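Local coordinates for protein cyanuric acid amidohydrolase (Azorhizobium caulinodans, PDB 4NQ3) that hydrolyses cyanuric acid, opening its s-triazine ring to give carboxybiuret, which decarboxylates to biuret in the breakdown of herbicides such as atrazine, at residues E42-C46 with V47-S51; G185-R188 with G189-L193; K285-P288 with S289-G292; L302-S305 with D306-P309. All coordinates share one frame; numbering follows the deposited sequence.

In the fold
The four contacts are local and come in series along the chain. Interaction 1 lies in the first predicted repeat unit, between strand 34-41 and helix 51-67. Interaction 2 lies in the second, within helix 180-199. Interaction 3 runs off the end of strand 281-286, and interaction 4 leads into helix 309-325; both lie in the third. Interactions 1 and 2 are centred about 19 Å apart, yet both reach the same barbituric acid. Interactions 3 and 4, with centres about 12 Å apart, touch through Pro288, Leu302 and Pro309. Arg188 of interaction 2 packs on Lys285 of interaction 3, and Cys46 of interaction 1 on Ser308 of interaction 4. All three units thus meet near the active site, in keeping with its threefold symmetry.

Interaction 1. Residues E42-C46 with V47-S51; sequences EGNGC and VNDFS. With BR8 (barbituric acid), chain C.
Asn44 meets Asn48 and Asp49 with the two ends of its amide. Asn44 ND2 gives a nearly straight hydrogen bond to Asn48 OD1 (3.0 Å, 173° at the hydrogen). The acceptor lies in the plane of the Asn44 amide, but the donor stands above the plane of the Asn48 amide; the two planes are 44° apart. Asn44 OD1 accepts from Cys46 N at 2.8 Å, an Asx turn, and lies 3.3 Å from Asp49 CB. The Asp49 carboxylate slides past in the opposite direction, almost perpendicular to the Asn44 amide. With CG anti to the backbone N (chi1 178°), the carboxylate reaches residues 42-46. Asp49 OD2 takes the bond from Gly45 N (2.7 Å) on its anti side. Asp49 OD1 is gripped twice, by Ser51 OG at 2.7 Å through its syn lone pair and by Ser51 N at 2.8 Å. The latter is a capping bond at the start of a helix. Gly45 O lies 3.3 Å from C2 of the barbituric acid, so this turn forms part of the ligand pocket. Cys46 O holds Arg52, a substrate-binding residue. The loop joins strand 34-41 to helix 51-67. Cys46 and Val47 pack on helix 180-199, Asn44 touches helix 309-325, and Ser305 of a second subunit bonds Val47 N and Asn48 OD1.

Interaction 2. Residues G185-R188 with G189-L193; sequences GLSR and GASAL. With BR8 (barbituric acid), chain C.
Gly189 N, Ala190 N and Ala192 N each bond the carbonyl four residues back, at Gly185, Leu186 and Arg188, in regular alpha-helical geometry. Ser191 does the same and adds its side chain. Its OG lies beside its own backbone N (chi1 -64°) and reaches Ser187 O at 2.9 Å, while Ser191 N reaches it at 3.1 Å. The two donors come from opposite faces of the carbonyl plane, so this buried oxygen is held twice. Ala190 CB and Ala192 CB sit against the helix backbone, each 3.4 Å from the carbonyl oxygen four residues back, Leu186 O and Arg188 O. Ser187 OG bonds Gln127 and Pro158 O. The Arg188 side chain leaves the helix and bends at chi3 (-61°), which brings its guanidinium edge to the ligand. Arg188 NH1 donates to O8 of the barbituric acid at 3.0 Å, with 153° at the hydrogen, and O8 lies in the guanidinium plane. Arg188 NE pairs with Glu337 in a salt bridge, which would help fix the rotation of the group. With an alanine here instead of Arg188, O8 would probably lose this donor and Glu337 its charged mate. Helix 180-199 lies against several neighbours. Ala190 and Ser191 touch helix 125-141, Ser187 and Ser191 meet strand 150-157, and Arg188 and Ala192 lie on strand 223-227.

Interaction 3. Residues K285-P288 with S289-G292; sequences KAEP and SRSG
Glu287 reaches Arg290 because its chain is stretched: CG is anti to the backbone N (chi1 -177°) and CD continues the same way. Arg290 is extended from CG to NE and arrives across it at about a right angle. One oxygen takes both terminal nitrogens of the guanidinium. Arg290 NH1 meets Glu287 OE2 at 2.7 Å in a salt bridge, and Arg290 NH2 adds a weak bond to it at 3.1 Å. Their planes are 80° apart, and NH1 comes from above the carboxylate plane, 51° out of it. The other oxygen, Glu287 OE1, accepts from Gly343 N. A water bridges the backbone, 2.7 Å from Glu287 O and weakly bound by Ser289 N. Arg290 has more partners: Asp342 in a salt bridge and the Tyr216 ring in a cation-pi contact. A glutamine in place of Glu287 would probably leave Arg290 without this carboxylate charge. Arg290 itself sits in a type I beta turn from Ser289 to Gly292. Glu287 belongs to the magnesium site at the end of strand 281-286, which Gly336, Gln339, Gly340, Pro341 and Gly344 complete.

Interaction 4. Residues L302-S305 with D306-P309; sequences LDDS and DISP
Asp304 folds its carboxylate over the start of residues 306-309, against the backbone of Asp306 and Ile307. CG lies anti to its backbone N (chi1 -168°), which carries OD1 to the two amides. Asp304 OD1 accepts from Asp306 N at 2.8 Å, on its anti side and 29° out of the carboxylate plane. It also takes a weak bond from Ile307 N at 3.2 Å. The first bond closes an Asx turn, and the chain reverses here, the two halves running 158° apart. OD2 of the same carboxylate lies 4.0 Å from Ile307 CB and accepts from His312 in the following helix. The Asp306 carboxylate lies nearby, its OD2 3.8 Å from Asp304 OD1. A water donates to Asp304 OD1 and Asp306 OD2, 2.8 Å from each, and probably eases the like charges. The turn is part of the loop that runs from strand 297-298 to helix 309-325, with Ser308 at the N-cap position. It faces other subunits of the tetramer. Asp303 OD1 accepts from Ala162 N of a second subunit, and Leu302 O accepts from Thr180 of that subunit. Leu302 and Pro309 meet at the open end of the reversal. Their side chains cross at about a right angle, with Leu302 CD2 resting 4.2 Å from Pro309 CB. Pro288 touches both.

Interaction 1. Residues E42-C46 with V47-S51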
loop_
_atom_site.group_PDB
_atom_site.type_symbol
_atom_site.label_atom_id
_atom_site.label_comp_id
_atom_site.label_asym_id
_atom_site.label_seq_id
_atom_site.Cartn_x
_atom_site.Cartn_y
_atom_site.Cartn_z
ATOM N N GLU A 42 12.893 -9.291 -1.138
ATOM C CA GLU A 42 11.591 -8.991 -0.504
ATOM C C GLU A 42 11.027 -7.590 -0.684
ATOM O O GLU A 42 10.006 -7.278 -0.076
ATOM C CB GLU A 42 11.679 -9.209 1.009
ATOM C CG GLU A 42 11.841 -10.630 1.424
ATOM C CD GLU A 42 12.804 -10.792 2.589
ATOM O OE1 GLU A 42 12.331 -10.984 3.757
ATOM O OE2 GLU A 42 14.036 -10.748 2.316
ATOM N N GLY A 43 11.688 -6.746 -1.476
ATOM C CA GLY A 43 11.227 -5.384 -1.722
ATOM C C GLY A 43 9.903 -5.328 -2.472
ATOM O O GLY A 43 9.261 -6.365 -2.680
ATOM N N ASN A 44 9.461 -4.132 -2.862
ATOM C CA ASN A 44 8.200 -4.042 -3.599
ATOM C C ASN A 44 8.386 -4.186 -5.093
ATOM O O ASN A 44 7.403 -4.221 -5.844
ATOM C CB ASN A 44 7.447 -2.742 -3.276
ATOM C CG ASN A 44 8.207 -1.489 -3.648
ATOM O OD1 ASN A 44 9.166 -1.518 -4.416
ATOM N ND2 ASN A 44 7.759 -0.363 -3.109
ATOM N N GLY A 45 9.645 -4.284 -5.515
ATOM C CA GLY A 45 9.981 -4.454 -6.913
ATOM C C GLY A 45 9.746 -3.221 -7.771
ATOM O O GLY A 45 9.772 -3.310 -8.990
ATOM N N CYS A 46 9.524 -2.062 -7.168
ATOM C CA CYS A 46 9.260 -0.885 -7.982
ATOM C C CYS A 46 10.339 0.175 -7.791
ATOM O O CYS A 46 11.539 -0.153 -7.799
ATOM C CB CYS A 46 7.867 -0.338 -7.683
ATOM S SG CYS A 46 6.566 -1.603 -8.043
ATOM N N VAL A 47 9.968 1.441 -7.645
ATOM C CA VAL A 47 11.025 2.439 -7.656
ATOM C C VAL A 47 11.802 2.436 -6.352
ATOM O O VAL A 47 13.024 2.275 -6.358
ATOM C CB VAL A 47 10.507 3.846 -7.916
ATOM C CG1 VAL A 47 11.665 4.820 -7.781
ATOM C CG2 VAL A 47 9.895 3.942 -9.303
ATOM N N ASN A 48 11.096 2.640 -5.241
ATOM C CA ASN A 48 11.694 2.694 -3.903
ATOM C C ASN A 48 11.803 1.324 -3.266
ATOM O O ASN A 48 11.212 1.052 -2.226
ATOM C CB ASN A 48 10.871 3.605 -3.013
ATOM C CG ASN A 48 9.420 3.132 -2.875
ATOM O OD1 ASN A 48 8.901 2.377 -3.711
ATOM N ND2 ASN A 48 8.745 3.629 -1.857
ATOM N N ASP A 49 12.555 0.455 -3.917
ATOM C CA ASP A 49 12.838 -0.861 -3.422
ATOM C C ASP A 49 14.315 -0.906 -3.123
ATOM O O ASP A 49 15.127 -0.936 -4.036
ATOM C CB ASP A 49 12.441 -1.920 -4.448
ATOM C CG ASP A 49 12.770 -3.354 -3.996
ATOM O OD1 ASP A 49 13.622 -3.565 -3.074
ATOM O OD2 ASP A 49 12.159 -4.282 -4.583
ATOM N N PHE A 50 14.671 -0.925 -1.848
ATOM C CA PHE A 50 16.081 -0.929 -1.486
ATOM C C PHE A 50 16.545 -2.308 -1.051
ATOM O O PHE A 50 17.717 -2.484 -0.690
ATOM C CB PHE A 50 16.353 0.109 -0.396
ATOM C CG PHE A 50 15.914 1.466 -0.789
ATOM C CD1 PHE A 50 16.688 2.226 -1.674
ATOM C CD2 PHE A 50 14.683 1.961 -0.362
ATOM C CE1 PHE A 50 16.256 3.487 -2.092
ATOM C CE2 PHE A 50 14.245 3.228 -0.774
ATOM C CZ PHE A 50 15.021 3.983 -1.640
ATOM N N SER A 51 15.654 -3.294 -1.105
ATOM C CA SER A 51 16.105 -4.630 -0.803
ATOM C C SER A 51 17.090 -5.070 -1.897
ATOM O O SER A 51 18.028 -5.807 -1.626
ATOM C CB SER A 51 14.925 -5.584 -0.682
ATOM O OG SER A 51 14.356 -5.862 -1.947
HETATM N N1 BR8 C . 12.248 -4.588 -11.069
HETATM C C2 BR8 C . 12.167 -5.383 -9.979
HETATM O O2 BR8 C . 12.827 -5.086 -9.002
HETATM N N3 BR8 C . 11.356 -6.482 -9.980
HETATM C C4 BR8 C . 10.570 -6.830 -11.109
HETATM O O4 BR8 C . 9.847 -7.821 -11.070
HETATM C C5 BR8 C . 10.603 -6.038 -12.418
HETATM C C6 BR8 C . 11.540 -4.852 -12.238
HETATM O O8 BR8 C . 11.688 -4.075 -13.154
HETATM O O HOH W 1 10.313 -1.946 -1.293
#

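Interaction 2. Residues G185-R188 with G189-L193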
loop_
_atom_site.group_PDB
_atom_site.type_symbol
_atom_site.label_atom_id
_atom_site.label_comp_id
_atom_site.label_asym_id
_atom_site.label_seq_id
_atom_site.Cartn_x
_atom_site.Cartn_y
_atom_site.Cartn_z
ATOM N N GLY A 185 9.131 0.990 -16.937
ATOM C CA GLY A 185 8.578 0.316 -18.090
ATOM C C GLY A 185 9.367 0.665 -19.352
ATOM O O GLY A 185 9.693 -0.229 -20.144
ATOM N N LEU A 186 9.692 1.953 -19.528
ATOM C CA LEU A 186 10.427 2.403 -20.707
ATOM C C LEU A 186 11.796 1.729 -20.726
ATOM O O LEU A 186 12.278 1.255 -21.766
ATOM C CB LEU A 186 10.578 3.939 -20.722
ATOM C CG LEU A 186 9.253 4.653 -21.022
ATOM C CD1 LEU A 186 9.303 6.137 -20.876
ATOM C CD2 LEU A 186 8.848 4.277 -22.378
ATOM N N SER A 187 12.436 1.687 -19.565
ATOM C CA SER A 187 13.758 1.106 -19.514
ATOM C C SER A 187 13.704 -0.398 -19.827
ATOM O O SER A 187 14.557 -0.906 -20.572
ATOM C CB SER A 187 14.418 1.361 -18.168
ATOM O OG SER A 187 15.706 0.766 -18.186
ATOM N N ARG A 188 12.721 -1.108 -19.264
ATOM C CA ARG A 188 12.573 -2.524 -19.576
ATOM C C ARG A 188 12.296 -2.685 -21.069
ATOM O O ARG A 188 12.876 -3.550 -21.732
ATOM C CB ARG A 188 11.439 -3.180 -18.764
ATOM C CG ARG A 188 11.696 -3.420 -17.280
ATOM C CD ARG A 188 10.542 -4.187 -16.626
ATOM N NE ARG A 188 9.310 -3.419 -16.732
ATOM C CZ ARG A 188 8.744 -2.763 -15.719
ATOM N NH1 ARG A 188 9.291 -2.806 -14.511
ATOM N NH2 ARG A 188 7.623 -2.073 -15.905
ATOM N N GLY A 189 11.425 -1.827 -21.592
ATOM C CA GLY A 189 11.005 -1.897 -22.977
ATOM C C GLY A 189 12.139 -1.662 -23.950
ATOM O O GLY A 189 12.305 -2.435 -24.899
ATOM N N ALA A 190 12.902 -0.588 -23.738
ATOM C CA ALA A 190 14.043 -0.295 -24.602
ATOM C C ALA A 190 15.064 -1.424 -24.554
ATOM O O ALA A 190 15.566 -1.858 -25.577
ATOM C CB ALA A 190 14.680 1.003 -24.229
ATOM N N SER A 191 15.358 -1.911 -23.362
ATOM C CA SER A 191 16.250 -3.052 -23.225
ATOM C C SER A 191 15.734 -4.277 -23.969
ATOM O O SER A 191 16.498 -4.984 -24.619
ATOM C CB SER A 191 16.435 -3.395 -21.752
ATOM O OG SER A 191 17.077 -2.320 -21.099
ATOM N N ALA A 192 14.437 -4.535 -23.879
ATOM C CA ALA A 192 13.866 -5.687 -24.554
ATOM C C ALA A 192 14.036 -5.563 -26.079
ATOM O O ALA A 192 14.404 -6.523 -26.754
ATOM C CB ALA A 192 12.403 -5.835 -24.180
ATOM N N LEU A 193 13.809 -4.372 -26.622
ATOM C CA LEU A 193 13.963 -4.191 -28.063
ATOM C C LEU A 193 15.420 -4.371 -28.444
ATOM O O LEU A 193 15.737 -4.885 -29.515
ATOM C CB LEU A 193 13.462 -2.819 -28.490
ATOM C CG LEU A 193 11.944 -2.848 -28.437
ATOM C CD1 LEU A 193 11.340 -1.468 -28.649
ATOM C CD2 LEU A 193 11.437 -3.874 -29.428
HETATM N N1 BR8 C . 12.248 -4.588 -11.069
HETATM C C2 BR8 C . 12.167 -5.383 -9.979
HETATM O O2 BR8 C . 12.827 -5.086 -9.002
HETATM N N3 BR8 C . 11.356 -6.482 -9.980
HETATM C C4 BR8 C . 10.570 -6.830 -11.109
HETATM O O4 BR8 C . 9.847 -7.821 -11.070
HETATM C C5 BR8 C . 10.603 -6.038 -12.418
HETATM C C6 BR8 C . 11.540 -4.852 -12.238
HETATM O O8 BR8 C . 11.688 -4.075 -13.154
#

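Interaction 3. Residues K285-P288 with S289-G292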
loop_
_atom_site.group_PDB
_atom_site.type_symbol
_atom_site.label_atom_id
_atom_site.label_comp_id
_atom_site.label_asym_id
_atom_site.label_seq_id
_atom_site.Cartn_x
_atom_site.Cartn_y
_atom_site.Cartn_z
ATOM N N LYS A 285 8.433 -13.962 -17.026
ATOM C CA LYS A 285 7.958 -12.581 -16.986
ATOM C C LYS A 285 6.439 -12.545 -16.844
ATOM O O LYS A 285 5.733 -13.250 -17.550
ATOM C CB LYS A 285 8.366 -11.836 -18.241
ATOM C CG LYS A 285 9.842 -11.629 -18.345
ATOM C CD LYS A 285 10.300 -10.619 -17.321
ATOM C CE LYS A 285 9.465 -9.353 -17.401
ATOM N NZ LYS A 285 9.943 -8.405 -16.359
ATOM N N ALA A 286 5.936 -11.741 -15.919
ATOM C CA ALA A 286 4.501 -11.573 -15.763
ATOM C C ALA A 286 4.137 -10.137 -16.070
ATOM O O ALA A 286 4.835 -9.221 -15.649
ATOM C CB ALA A 286 4.060 -11.939 -14.378
ATOM N N GLU A 287 3.041 -9.939 -16.792
ATOM C CA GLU A 287 2.646 -8.600 -17.188
ATOM C C GLU A 287 1.148 -8.412 -17.113
ATOM O O GLU A 287 0.396 -9.244 -17.610
ATOM C CB GLU A 287 3.128 -8.314 -18.604
ATOM C CG GLU A 287 2.824 -6.910 -19.070
ATOM C CD GLU A 287 3.222 -6.671 -20.514
ATOM O OE1 GLU A 287 3.163 -7.615 -21.343
ATOM O OE2 GLU A 287 3.611 -5.525 -20.814
ATOM N N PRO A 288 0.700 -7.311 -16.497
ATOM C CA PRO A 288 -0.733 -7.029 -16.593
ATOM C C PRO A 288 -1.070 -6.619 -18.022
ATOM O O PRO A 288 -0.365 -5.803 -18.613
ATOM C CB PRO A 288 -0.938 -5.879 -15.600
ATOM C CG PRO A 288 0.385 -5.218 -15.516
ATOM C CD PRO A 288 1.415 -6.306 -15.693
ATOM N N SER A 289 -2.119 -7.195 -18.583
ATOM C CA SER A 289 -2.449 -6.920 -19.971
ATOM C C SER A 289 -3.069 -5.537 -20.123
ATOM O O SER A 289 -3.942 -5.155 -19.345
ATOM C CB SER A 289 -3.400 -7.983 -20.515
ATOM O OG SER A 289 -4.615 -7.985 -19.791
ATOM N N ARG A 290 -2.628 -4.794 -21.133
ATOM C CA ARG A 290 -3.053 -3.407 -21.295
ATOM C C ARG A 290 -4.456 -3.265 -21.851
ATOM O O ARG A 290 -5.008 -2.162 -21.860
ATOM C CB ARG A 290 -2.077 -2.672 -22.199
ATOM C CG ARG A 290 -0.779 -2.429 -21.509
ATOM C CD ARG A 290 0.248 -1.764 -22.382
ATOM N NE ARG A 290 1.460 -1.634 -21.597
ATOM C CZ ARG A 290 2.393 -2.576 -21.537
ATOM N NH1 ARG A 290 2.242 -3.692 -22.251
ATOM N NH2 ARG A 290 3.474 -2.398 -20.776
ATOM N N SER A 291 -5.027 -4.380 -22.308
ATOM C CA SER A 291 -6.424 -4.421 -22.752
ATOM C C SER A 291 -7.327 -4.312 -21.546
ATOM O O SER A 291 -8.516 -4.051 -21.667
ATOM C CB SER A 291 -6.737 -5.712 -23.499
ATOM O OG SER A 291 -6.550 -6.848 -22.666
ATOM N N GLY A 292 -6.748 -4.557 -20.375
ATOM C CA GLY A 292 -7.493 -4.562 -19.138
ATOM C C GLY A 292 -8.287 -5.834 -18.969
ATOM O O GLY A 292 -9.034 -5.967 -17.999
HETATM O O HOH W 2 -2.244 -9.851 -17.652
#

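Interaction 4. Residues L302-S305 with D306-P309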
loop_
_atom_site.group_PDB
_atom_site.type_symbol
_atom_site.label_atom_id
_atom_site.label_comp_id
_atom_site.label_asym_id
_atom_site.label_seq_id
_atom_site.Cartn_x
_atom_site.Cartn_y
_atom_site.Cartn_z
ATOM N N LEU A 302 -4.563 -2.521 -13.641
ATOM C CA LEU A 302 -4.163 -1.224 -14.170
ATOM C C LEU A 302 -4.875 -0.060 -13.504
ATOM O O LEU A 302 -4.560 1.090 -13.781
ATOM C CB LEU A 302 -4.412 -1.163 -15.675
ATOM C CG LEU A 302 -3.561 -2.127 -16.491
ATOM C CD1 LEU A 302 -3.830 -1.935 -17.953
ATOM C CD2 LEU A 302 -2.075 -1.931 -16.181
ATOM N N ASP A 303 -5.819 -0.353 -12.616
ATOM C CA ASP A 303 -6.697 0.677 -12.067
ATOM C C ASP A 303 -6.523 0.880 -10.572
ATOM O O ASP A 303 -7.283 1.634 -9.962
ATOM C CB ASP A 303 -8.173 0.325 -12.338
ATOM C CG ASP A 303 -8.519 0.305 -13.822
ATOM O OD1 ASP A 303 -8.007 1.171 -14.566
ATOM O OD2 ASP A 303 -9.323 -0.566 -14.237
ATOM N N ASP A 304 -5.524 0.219 -9.989
ATOM C CA ASP A 304 -5.380 0.135 -8.532
ATOM C C ASP A 304 -4.312 1.072 -8.000
ATOM O O ASP A 304 -3.116 0.849 -8.216
ATOM C CB ASP A 304 -5.061 -1.317 -8.141
ATOM C CG ASP A 304 -5.170 -1.580 -6.639
ATOM O OD1 ASP A 304 -5.094 -0.613 -5.838
ATOM O OD2 ASP A 304 -5.310 -2.776 -6.265
ATOM N N SER A 305 -4.735 2.102 -7.279
ATOM C CA SER A 305 -3.795 3.088 -6.735
ATOM C C SER A 305 -3.132 2.673 -5.403
ATOM O O SER A 305 -2.308 3.410 -4.843
ATOM C CB SER A 305 -4.500 4.425 -6.559
ATOM O OG SER A 305 -5.017 4.849 -7.800
ATOM N N ASP A 306 -3.533 1.522 -4.875
ATOM C CA ASP A 306 -2.957 1.014 -3.641
ATOM C C ASP A 306 -1.793 0.087 -3.985
ATOM O O ASP A 306 -0.676 0.271 -3.517
ATOM C CB ASP A 306 -4.017 0.278 -2.816
ATOM C CG ASP A 306 -5.141 1.196 -2.346
ATOM O OD1 ASP A 306 -4.833 2.305 -1.830
ATOM O OD2 ASP A 306 -6.330 0.803 -2.488
ATOM N N ILE A 307 -2.060 -0.882 -4.850
ATOM C CA ILE A 307 -1.058 -1.845 -5.283
ATOM C C ILE A 307 -0.694 -1.636 -6.766
ATOM O O ILE A 307 -1.558 -1.689 -7.662
ATOM C CB ILE A 307 -1.550 -3.293 -5.054
ATOM C CG1 ILE A 307 -1.871 -3.509 -3.575
ATOM C CG2 ILE A 307 -0.534 -4.313 -5.590
ATOM C CD1 ILE A 307 -2.486 -4.871 -3.258
ATOM N N SER A 308 0.584 -1.352 -7.001
ATOM C CA SER A 308 1.144 -1.128 -8.344
ATOM C C SER A 308 1.006 -2.374 -9.255
ATOM O O SER A 308 1.243 -3.495 -8.811
ATOM C CB SER A 308 2.615 -0.703 -8.199
ATOM O OG SER A 308 3.286 -0.772 -9.430
ATOM N N PRO A 309 0.636 -2.183 -10.535
ATOM C CA PRO A 309 0.251 -3.298 -11.421
ATOM C C PRO A 309 1.197 -4.502 -11.444
ATOM O O PRO A 309 0.755 -5.618 -11.223
ATOM C CB PRO A 309 0.223 -2.649 -12.795
ATOM C CG PRO A 309 -0.067 -1.234 -12.519
ATOM C CD PRO A 309 0.662 -0.905 -11.251
HETATM O O HOH W 3 -6.685 -1.656 -3.743
#